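Local coordinates for NAD(P)H-flavin oxidoreductase (Staphylococcus epidermidis ATCC 12228, PDB 3GBH), which probably uses NAD(P)H to reduce flavin, as an FMN-binding member of the nitroreductase family, at residues 49-61 against 84-98. Residues are numbered along the deposited sequence; the frame is centred on the assembly and turned at random.
With FMN (flavin mononucleotide), chain E.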
ATOM      1  N   VAL B  49       1.860 -27.867 -19.287  1.00 23.94           N
ATOM      2  CA  VAL B  49       1.788 -29.220 -18.689  1.00 23.70           C
ATOM      3  C   VAL B  49       3.059 -29.693 -17.975  1.00 24.81           C
ATOM      4  O   VAL B  49       3.311 -30.891 -17.877  1.00 24.74           O
ATOM      5  CB  VAL B  49       1.223 -30.290 -19.675  1.00 24.90           C
ATOM      6  CG1 VAL B  49      -0.272 -29.983 -19.921  1.00 25.71           C
ATOM      7  CG2 VAL B  49       1.982 -30.317 -20.983  1.00 25.70           C
ATOM      8  N   ASN B  50       3.811 -28.731 -17.433  1.00 23.24           N
ATOM      9  CA  ASN B  50       5.065 -28.992 -16.751  1.00 23.56           C
ATOM     10  C   ASN B  50       6.065 -29.814 -17.567  1.00 22.87           C
ATOM     11  O   ASN B  50       6.871 -30.559 -17.008  1.00 24.00           O
ATOM     12  CB  ASN B  50       4.797 -29.653 -15.400  1.00 23.94           C
ATOM     13  CG  ASN B  50       5.963 -29.510 -14.436  1.00 26.18           C
ATOM     14  OD1 ASN B  50       6.700 -28.512 -14.463  1.00 27.42           O
ATOM     15  ND2 ASN B  50       6.142 -30.513 -13.586  1.00 23.01           N
HETATM   16  N   MSE B  51       6.042 -29.636 -18.880  1.00 22.63           N
HETATM   17  CA  MSE B  51       6.833 -30.493 -19.750  1.00 23.11           C
HETATM   18  C   MSE B  51       8.241 -29.972 -19.928  1.00 23.56           C
HETATM   19  O   MSE B  51       9.057 -30.680 -20.462  1.00 25.38           O
HETATM   20  CB  MSE B  51       6.141 -30.715 -21.083  1.00 24.03           C
HETATM   21  CG  MSE B  51       6.554 -32.007 -21.753  1.00 25.95           C
HETATM   22 SE   MSE B  51       5.970 -33.579 -20.760  0.75 29.03          SE
HETATM   23  CE  MSE B  51       4.070 -33.446 -21.094  1.00 27.98           C
ATOM     24  N   GLN B  52       8.536 -28.753 -19.477  1.00 22.98           N
ATOM     25  CA  GLN B  52       9.922 -28.311 -19.340  1.00 23.19           C
ATOM     26  C   GLN B  52      10.749 -28.557 -20.612  1.00 22.95           C
ATOM     27  O   GLN B  52      11.725 -29.276 -20.591  1.00 23.86           O
ATOM     28  CB  GLN B  52      10.534 -29.043 -18.163  1.00 24.34           C
ATOM     29  CG  GLN B  52       9.833 -28.738 -16.851  1.00 24.23           C
ATOM     30  CD  GLN B  52      10.259 -29.687 -15.767  1.00 27.85           C
ATOM     31  OE1 GLN B  52      11.432 -29.683 -15.328  1.00 24.99           O
ATOM     32  NE2 GLN B  52       9.338 -30.561 -15.371  1.00 24.29           N
ATOM     33  N   PRO B  53      10.351 -27.946 -21.737  1.00 22.69           N
ATOM     34  CA  PRO B  53      10.993 -28.260 -23.022  1.00 22.77           C
ATOM     35  C   PRO B  53      12.345 -27.558 -23.282  1.00 23.68           C
ATOM     36  O   PRO B  53      12.957 -27.729 -24.373  1.00 25.14           O
ATOM     37  CB  PRO B  53       9.965 -27.773 -24.016  1.00 23.20           C
ATOM     38  CG  PRO B  53       9.384 -26.536 -23.364  1.00 23.01           C
ATOM     39  CD  PRO B  53       9.319 -26.907 -21.877  1.00 24.50           C
ATOM     40  N   TRP B  54      12.813 -26.776 -22.317  1.00 23.20           N
ATOM     41  CA  TRP B  54      14.000 -25.962 -22.510  1.00 22.74           C
ATOM     42  C   TRP B  54      15.245 -26.815 -22.412  1.00 23.71           C
ATOM     43  O   TRP B  54      15.319 -27.727 -21.581  1.00 23.67           O
ATOM     44  CB  TRP B  54      14.091 -24.847 -21.481  1.00 22.59           C
ATOM     45  CG  TRP B  54      13.667 -25.245 -20.095  1.00 21.12           C
ATOM     46  CD1 TRP B  54      14.318 -26.087 -19.249  1.00 23.24           C
ATOM     47  CD2 TRP B  54      12.471 -24.835 -19.415  1.00 23.85           C
ATOM     48  NE1 TRP B  54      13.626 -26.197 -18.067  1.00 22.56           N
ATOM     49  CE2 TRP B  54      12.479 -25.448 -18.150  1.00 22.26           C
ATOM     50  CE3 TRP B  54      11.406 -23.998 -19.751  1.00 21.67           C
ATOM     51  CZ2 TRP B  54      11.460 -25.261 -17.228  1.00 21.12           C
ATOM     52  CZ3 TRP B  54      10.390 -23.809 -18.840  1.00 22.87           C
ATOM     53  CH2 TRP B  54      10.419 -24.422 -17.597  1.00 23.52           C
ATOM     54  N   ARG B  55      16.236 -26.484 -23.249  1.00 24.03           N
ATOM     55  CA  ARG B  55      17.538 -27.165 -23.243  1.00 23.47           C
ATOM     56  C   ARG B  55      18.620 -26.099 -23.355  1.00 24.73           C
ATOM     57  O   ARG B  55      18.638 -25.337 -24.313  1.00 25.41           O
ATOM     58  CB  ARG B  55      17.636 -28.113 -24.430  1.00 22.74           C
ATOM     59  CG  ARG B  55      16.501 -29.154 -24.498  1.00 24.02           C
ATOM     60  CD  ARG B  55      16.498 -30.169 -23.348  1.00 22.21           C
ATOM     61  NE  ARG B  55      15.407 -31.119 -23.550  1.00 23.97           N
ATOM     62  CZ  ARG B  55      14.239 -31.093 -22.917  1.00 24.59           C
ATOM     63  NH1 ARG B  55      13.971 -30.196 -21.974  1.00 23.31           N
ATOM     64  NH2 ARG B  55      13.324 -31.989 -23.232  1.00 24.92           N
ATOM     65  N   ILE B  56      19.529 -26.060 -22.393  1.00 25.22           N
ATOM     66  CA  ILE B  56      20.527 -24.981 -22.299  1.00 23.92           C
ATOM     67  C   ILE B  56      21.926 -25.492 -22.699  1.00 23.96           C
ATOM     68  O   ILE B  56      22.485 -26.361 -22.032  1.00 23.15           O
ATOM     69  CB  ILE B  56      20.593 -24.398 -20.877  1.00 23.13           C
ATOM     70  CG1 ILE B  56      19.190 -23.964 -20.405  1.00 25.72           C
ATOM     71  CG2 ILE B  56      21.616 -23.202 -20.853  1.00 23.18           C
ATOM     72  CD1 ILE B  56      19.136 -23.502 -18.944  1.00 26.62           C
ATOM     73  N   ALA B  57      22.473 -24.949 -23.795  1.00 23.23           N
ATOM     74  CA  ALA B  57      23.879 -25.146 -24.159  1.00 22.68           C
ATOM     75  C   ALA B  57      24.674 -24.007 -23.513  1.00 22.55           C
ATOM     76  O   ALA B  57      24.503 -22.846 -23.889  1.00 22.30           O
ATOM     77  CB  ALA B  57      24.063 -25.151 -25.703  1.00 20.99           C
ATOM     78  N   VAL B  58      25.505 -24.337 -22.518  1.00 21.79           N
ATOM     79  CA  VAL B  58      26.298 -23.336 -21.802  1.00 20.62           C
ATOM     80  C   VAL B  58      27.649 -23.308 -22.515  1.00 22.24           C
ATOM     81  O   VAL B  58      28.542 -24.131 -22.226  1.00 20.80           O
ATOM     82  CB  VAL B  58      26.464 -23.718 -20.320  1.00 21.23           C
ATOM     83  CG1 VAL B  58      27.247 -22.652 -19.571  1.00 22.25           C
ATOM     84  CG2 VAL B  58      25.075 -24.010 -19.647  1.00 20.98           C
ATOM     85  N   VAL B  59      27.780 -22.398 -23.486  1.00 21.68           N
ATOM     86  CA  VAL B  59      29.001 -22.292 -24.265  1.00 21.43           C
ATOM     87  C   VAL B  59      30.050 -21.497 -23.502  1.00 22.95           C
ATOM     88  O   VAL B  59      29.975 -20.288 -23.408  1.00 22.08           O
ATOM     89  CB  VAL B  59      28.749 -21.651 -25.648  1.00 21.86           C
ATOM     90  CG1 VAL B  59      30.061 -21.565 -26.441  1.00 20.17           C
ATOM     91  CG2 VAL B  59      27.691 -22.458 -26.398  1.00 19.54           C
ATOM     92  N   GLN B  60      31.051 -22.203 -22.993  1.00 24.48           N
ATOM     93  CA  GLN B  60      32.098 -21.595 -22.177  1.00 25.76           C
ATOM     94  C   GLN B  60      33.516 -21.836 -22.717  1.00 23.69           C
ATOM     95  O   GLN B  60      34.384 -21.007 -22.499  1.00 22.24           O
ATOM     96  CB  GLN B  60      31.987 -22.106 -20.742  1.00 26.20           C
ATOM     97  CG  GLN B  60      32.077 -23.633 -20.668  1.00 31.61           C
ATOM     98  CD  GLN B  60      32.190 -24.194 -19.242  1.00 31.75           C
ATOM     99  OE1 GLN B  60      32.672 -25.320 -19.063  1.00 32.03           O
ATOM    100  NE2 GLN B  60      31.681 -23.445 -18.244  1.00 32.98           N
ATOM    101  N   SER B  61      33.751 -22.943 -23.425  1.00 23.44           N
ATOM    102  CA  SER B  61      35.103 -23.294 -23.892  1.00 24.31           C
ATOM    103  C   SER B  61      35.573 -22.370 -25.003  1.00 23.82           C
ATOM    104  O   SER B  61      34.760 -21.890 -25.778  1.00 24.95           O
ATOM    105  CB  SER B  61      35.164 -24.741 -24.393  1.00 23.72           C
ATOM    106  OG  SER B  61      34.520 -24.852 -25.640  1.00 26.08           O
ATOM    107  N   ALA B  84      30.054 -17.080 -20.186  1.00 20.30           N
ATOM    108  CA  ALA B  84      29.442 -18.112 -20.991  1.00 21.08           C
ATOM    109  C   ALA B  84      28.434 -17.449 -21.914  1.00 21.29           C
ATOM    110  O   ALA B  84      27.834 -16.419 -21.547  1.00 20.36           O
ATOM    111  CB  ALA B  84      28.722 -19.168 -20.069  1.00 21.37           C
HETATM  112  N   MSE B  85      28.238 -18.046 -23.093  1.00 22.44           N
HETATM  113  CA  MSE B  85      27.078 -17.737 -23.932  1.00 22.10           C
HETATM  114  C   MSE B  85      26.086 -18.885 -23.809  1.00 22.83           C
HETATM  115  O   MSE B  85      26.344 -20.000 -24.278  1.00 23.23           O
HETATM  116  CB  MSE B  85      27.493 -17.571 -25.384  1.00 23.71           C
HETATM  117  CG  MSE B  85      26.335 -17.242 -26.330  1.00 24.36           C
HETATM  118 SE   MSE B  85      25.504 -15.515 -25.979  0.75 21.21          SE
HETATM  119  CE  MSE B  85      26.849 -14.408 -26.809  1.00 21.14           C
ATOM    120  N   LEU B  86      24.955 -18.607 -23.182  1.00 22.58           N
ATOM    121  CA  LEU B  86      23.899 -19.588 -23.016  1.00 23.48           C
ATOM    122  C   LEU B  86      23.082 -19.569 -24.294  1.00 25.09           C
ATOM    123  O   LEU B  86      22.670 -18.506 -24.716  1.00 26.01           O
ATOM    124  CB  LEU B  86      23.018 -19.233 -21.824  1.00 23.79           C
ATOM    125  CG  LEU B  86      23.717 -18.920 -20.495  1.00 26.51           C
ATOM    126  CD1 LEU B  86      22.700 -18.720 -19.376  1.00 30.29           C
ATOM    127  CD2 LEU B  86      24.700 -20.009 -20.126  1.00 23.63           C
ATOM    128  N   ILE B  87      22.894 -20.718 -24.930  1.00 23.08           N
ATOM    129  CA  ILE B  87      21.973 -20.806 -26.063  1.00 23.45           C
ATOM    130  C   ILE B  87      20.844 -21.737 -25.655  1.00 23.43           C
ATOM    131  O   ILE B  87      21.081 -22.905 -25.352  1.00 23.42           O
ATOM    132  CB  ILE B  87      22.656 -21.297 -27.327  1.00 23.08           C
ATOM    133  CG1 ILE B  87      23.952 -20.502 -27.582  1.00 25.69           C
ATOM    134  CG2 ILE B  87      21.708 -21.182 -28.542  1.00 21.62           C
ATOM    135  CD1 ILE B  87      24.783 -21.011 -28.790  1.00 23.92           C
ATOM    136  N   ILE B  88      19.619 -21.208 -25.634  1.00 21.91           N
ATOM    137  CA  ILE B  88      18.468 -21.946 -25.150  1.00 22.66           C
ATOM    138  C   ILE B  88      17.669 -22.428 -26.355  1.00 23.73           C
ATOM    139  O   ILE B  88      17.299 -21.648 -27.216  1.00 23.51           O
ATOM    140  CB  ILE B  88      17.595 -21.085 -24.249  1.00 24.55           C
ATOM    141  CG1 ILE B  88      18.391 -20.631 -23.011  1.00 27.63           C
ATOM    142  CG2 ILE B  88      16.329 -21.842 -23.825  1.00 24.55           C
ATOM    143  CD1 ILE B  88      17.819 -19.404 -22.356  1.00 26.43           C
ATOM    144  N   PHE B  89      17.475 -23.741 -26.406  1.00 23.77           N
ATOM    145  CA  PHE B  89      16.763 -24.432 -27.439  1.00 22.57           C
ATOM    146  C   PHE B  89      15.469 -24.968 -26.832  1.00 22.03           C
ATOM    147  O   PHE B  89      15.389 -25.204 -25.631  1.00 23.61           O
ATOM    148  CB  PHE B  89      17.583 -25.624 -27.930  1.00 21.83           C
ATOM    149  CG  PHE B  89      18.810 -25.261 -28.708  1.00 21.56           C
ATOM    150  CD1 PHE B  89      19.992 -24.949 -28.048  1.00 21.02           C
ATOM    151  CD2 PHE B  89      18.790 -25.261 -30.106  1.00 22.09           C
ATOM    152  CE1 PHE B  89      21.127 -24.620 -28.757  1.00 22.37           C
ATOM    153  CE2 PHE B  89      19.896 -24.941 -30.831  1.00 22.99           C
ATOM    154  CZ  PHE B  89      21.095 -24.610 -30.159  1.00 23.98           C
ATOM    155  N   GLY B  90      14.474 -25.160 -27.679  1.00 22.55           N
ATOM    156  CA  GLY B  90      13.224 -25.781 -27.295  1.00 22.34           C
ATOM    157  C   GLY B  90      13.178 -27.163 -27.934  1.00 21.35           C
ATOM    158  O   GLY B  90      13.519 -27.328 -29.098  1.00 20.21           O
ATOM    159  N   ASP B  91      12.797 -28.164 -27.160  1.00 20.55           N
ATOM    160  CA  ASP B  91      12.686 -29.542 -27.672  1.00 21.96           C
ATOM    161  C   ASP B  91      11.267 -29.743 -28.224  1.00 22.97           C
ATOM    162  O   ASP B  91      10.302 -29.750 -27.477  1.00 24.58           O
ATOM    163  CB  ASP B  91      12.991 -30.515 -26.530  1.00 21.22           C
ATOM    164  CG  ASP B  91      12.890 -31.946 -26.919  1.00 23.11           C
ATOM    165  OD1 ASP B  91      12.698 -32.302 -28.122  1.00 24.26           O
ATOM    166  OD2 ASP B  91      13.077 -32.733 -25.989  1.00 25.38           O
ATOM    167  N   LEU B  92      11.148 -29.907 -29.533  1.00 23.29           N
ATOM    168  CA  LEU B  92       9.836 -30.100 -30.183  1.00 23.11           C
ATOM    169  C   LEU B  92       9.245 -31.480 -29.895  1.00 23.39           C
ATOM    170  O   LEU B  92       8.061 -31.702 -30.179  1.00 22.58           O
ATOM    171  CB  LEU B  92       9.958 -29.918 -31.714  1.00 23.04           C
ATOM    172  CG  LEU B  92      10.414 -28.549 -32.221  1.00 24.86           C
ATOM    173  CD1 LEU B  92      10.636 -28.598 -33.748  1.00 23.97           C
ATOM    174  CD2 LEU B  92       9.416 -27.475 -31.860  1.00 22.70           C
ATOM    175  N   GLN B  93      10.059 -32.392 -29.346  1.00 23.54           N
ATOM    176  CA  GLN B  93       9.599 -33.708 -28.850  1.00 23.59           C
ATOM    177  C   GLN B  93       9.719 -33.822 -27.334  1.00 23.60           C
ATOM    178  O   GLN B  93      10.044 -34.879 -26.776  1.00 21.67           O
ATOM    179  CB  GLN B  93      10.358 -34.825 -29.550  1.00 24.97           C
ATOM    180  CG  GLN B  93      10.137 -34.832 -31.059  1.00 26.74           C
ATOM    181  CD  GLN B  93      11.035 -35.800 -31.767  1.00 31.44           C
ATOM    182  OE1 GLN B  93      11.170 -36.936 -31.353  1.00 34.75           O
ATOM    183  NE2 GLN B  93      11.651 -35.357 -32.856  1.00 35.55           N
ATOM    184  N   ASN B  94       9.383 -32.725 -26.661  1.00 23.24           N
ATOM    185  CA  ASN B  94       9.544 -32.610 -25.242  1.00 23.06           C
ATOM    186  C   ASN B  94       8.767 -33.656 -24.435  1.00 23.87           C
ATOM    187  O   ASN B  94       9.121 -33.936 -23.274  1.00 23.76           O
ATOM    188  CB  ASN B  94       9.167 -31.199 -24.787  1.00 23.87           C
ATOM    189  CG  ASN B  94       7.807 -30.763 -25.278  1.00 25.95           C
ATOM    190  OD1 ASN B  94       6.812 -31.309 -24.841  1.00 27.14           O
ATOM    191  ND2 ASN B  94       7.753 -29.750 -26.190  1.00 24.54           N
ATOM    192  N   TYR B  95       7.706 -34.193 -25.047  1.00 23.19           N
ATOM    193  CA  TYR B  95       6.820 -35.191 -24.421  1.00 25.36           C
ATOM    194  C   TYR B  95       7.531 -36.528 -24.244  1.00 24.96           C
ATOM    195  O   TYR B  95       7.067 -37.401 -23.511  1.00 24.94           O
ATOM    196  CB  TYR B  95       5.546 -35.396 -25.252  1.00 26.30           C
ATOM    197  CG  TYR B  95       5.837 -35.636 -26.715  1.00 23.99           C
ATOM    198  CD1 TYR B  95       6.290 -36.866 -27.156  1.00 28.11           C
ATOM    199  CD2 TYR B  95       5.743 -34.596 -27.641  1.00 27.45           C
ATOM    200  CE1 TYR B  95       6.591 -37.069 -28.474  1.00 26.60           C
ATOM    201  CE2 TYR B  95       6.029 -34.794 -28.949  1.00 23.20           C
ATOM    202  CZ  TYR B  95       6.471 -36.022 -29.367  1.00 27.62           C
ATOM    203  OH  TYR B  95       6.773 -36.212 -30.703  1.00 28.59           O
ATOM    204  N   GLU B  96       8.680 -36.691 -24.893  1.00 24.68           N
ATOM    205  CA  GLU B  96       9.487 -37.883 -24.637  1.00 24.74           C
ATOM    206  C   GLU B  96       9.958 -37.965 -23.179  1.00 25.09           C
ATOM    207  O   GLU B  96      10.316 -39.039 -22.734  1.00 26.14           O
ATOM    208  CB  GLU B  96      10.676 -37.994 -25.611  1.00 24.91           C
ATOM    209  CG  GLU B  96      10.281 -38.207 -27.065  1.00 24.92           C
ATOM    210  CD  GLU B  96       9.713 -39.592 -27.352  1.00 33.08           C
ATOM    211  OE1 GLU B  96       9.945 -40.507 -26.550  1.00 30.95           O
ATOM    212  OE2 GLU B  96       9.027 -39.762 -28.376  1.00 36.20           O
ATOM    213  N   LYS B  97       9.959 -36.853 -22.447  1.00 24.25           N
ATOM    214  CA  LYS B  97      10.295 -36.846 -21.000  1.00 26.06           C
ATOM    215  C   LYS B  97       9.093 -36.934 -20.055  1.00 25.39           C
ATOM    216  O   LYS B  97       9.245 -36.857 -18.818  1.00 26.42           O
ATOM    217  CB  LYS B  97      11.135 -35.588 -20.655  1.00 26.26           C
ATOM    218  CG  LYS B  97      12.558 -35.615 -21.320  1.00 26.18           C
ATOM    219  CD  LYS B  97      13.494 -34.640 -20.654  1.00 28.10           C
ATOM    220  CE  LYS B  97      14.850 -34.551 -21.377  1.00 30.67           C
ATOM    221  NZ  LYS B  97      15.532 -35.847 -21.475  1.00 28.28           N
ATOM    222  N   ALA B  98       7.894 -37.078 -20.615  1.00 25.01           N
ATOM    223  CA  ALA B  98       6.666 -37.077 -19.815  1.00 24.49           C
ATOM    224  C   ALA B  98       6.671 -38.181 -18.751  1.00 24.85           C
ATOM    225  O   ALA B  98       6.353 -37.929 -17.592  1.00 24.34           O
ATOM    226  CB  ALA B  98       5.445 -37.221 -20.719  1.00 24.41           C
TER
HETATM  227  N1  FMN E 300      -2.437 -24.514 -16.126  1.00 27.46           N
HETATM  228  C2  FMN E 300      -3.799 -24.696 -16.263  1.00 29.52           C
HETATM  229  O2  FMN E 300      -4.471 -25.034 -15.270  1.00 28.69           O
HETATM  230  N3  FMN E 300      -4.399 -24.515 -17.503  1.00 26.78           N
HETATM  231  C4  FMN E 300      -3.665 -24.145 -18.620  1.00 28.96           C
HETATM  232  O4  FMN E 300      -4.273 -23.992 -19.696  1.00 27.82           O
HETATM  233  C4A FMN E 300      -2.268 -23.970 -18.496  1.00 26.60           C
HETATM  234  N5  FMN E 300      -1.471 -23.642 -19.586  1.00 26.48           N
HETATM  235  C5A FMN E 300      -0.176 -23.198 -19.362  1.00 26.08           C
HETATM  236  C6  FMN E 300       0.534 -22.563 -20.380  1.00 25.93           C
HETATM  237  C7  FMN E 300       1.806 -22.089 -20.191  1.00 25.34           C
HETATM  238  C7M FMN E 300       2.542 -21.388 -21.304  1.00 27.33           C
HETATM  239  C8  FMN E 300       2.406 -22.254 -18.956  1.00 26.17           C
HETATM  240  C8M FMN E 300       3.786 -21.716 -18.744  1.00 24.96           C
HETATM  241  C9  FMN E 300       1.723 -22.876 -17.926  1.00 25.54           C
HETATM  242  C9A FMN E 300       0.421 -23.371 -18.111  1.00 27.59           C
HETATM  243  N10 FMN E 300      -0.297 -24.002 -17.093  1.00 27.52           N
HETATM  244  C10 FMN E 300      -1.660 -24.179 -17.242  1.00 29.00           C
HETATM  245  C1' FMN E 300       0.312 -24.155 -15.704  1.00 26.29           C
HETATM  246  C2' FMN E 300       1.312 -25.302 -15.725  1.00 26.58           C
HETATM  247  O2' FMN E 300       0.653 -26.556 -15.605  1.00 27.01           O
HETATM  248  C3' FMN E 300       2.255 -25.149 -14.542  1.00 27.55           C
HETATM  249  O3' FMN E 300       2.969 -23.948 -14.662  1.00 27.42           O
HETATM  250  C4' FMN E 300       3.208 -26.323 -14.390  1.00 29.10           C
HETATM  251  O4' FMN E 300       2.389 -27.434 -14.052  1.00 27.51           O
HETATM  252  C5' FMN E 300       4.243 -26.018 -13.307  1.00 27.77           C
HETATM  253  O5' FMN E 300       3.622 -25.797 -12.027  1.00 25.16           O
HETATM  254  P   FMN E 300       3.851 -24.418 -11.242  1.00 25.92           P
HETATM  255  O1P FMN E 300       3.028 -24.438  -9.958  1.00 23.56           O
HETATM  256  O2P FMN E 300       3.411 -23.277 -12.126  1.00 24.07           O
HETATM  257  O3P FMN E 300       5.277 -24.170 -10.927  1.00 25.68           O
HETATM  258  O   HOH W   1      10.814 -32.267 -21.898  1.00 12.09           O
HETATM  259  O   HOH W   2      16.164 -33.606 -24.789  1.00 19.64           O
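Arg55 bends back over the chain that precedes it and fits its guanidinium between Lys97 and the Pro53-Asp91 corner. Lys97 CE packs over one face, 3.5 Å from Arg55 NH2, while Pro53 O and Asp91 CB lie over the opposite face. The turn at chi2 (-66°) brings the head round so that Arg55 NH1 can donate to the carbonyls of Gln52 and Trp54. Arg55 NH2 forms a salt bridge with Asp91 OD2 at 2.9 Å; it meets the anti lone pair, with guanidinium and carboxylate planes 76° apart, so the pairing is single rather than two-pronged. Asp91 OD1 pairs with Arg182 and also accepts from Gln93 N, an Asx turn.

A second bump is selenomethionine Met51, whose chain, folded at chi2 and chi3, sets SE 3.7 Å from Ala98 CB at the start of helix 98-107. Pro53 CB nests against Asn94 CB at 3.6 Å, at the last position of the type I turn 91-94. Along strands 54-59 and 84-91, antiparallel at 162°, side chains alternate between two faces. Val58 CG1 faces the notch between Ala84 CB and Leu86 CD2 (3.7 Å to the latter) on one; on the other Ala57 CB meets the edge of the Phe89 ring, and helix 172-176 covers both.

Seven backbone hydrogen bonds, from Pro53 O-Asp91 N to the Val59-Met85 pair, fix the register. Residues 56-58 continue the sheet into the second subunit, and Asn50 reaches the FMN ribityl chain. Backbone carbonyls, Asp91 and two waters take up the guanidinium N-H groups, while Asp91, facing both Arg55 and Arg182, is probably held ionised.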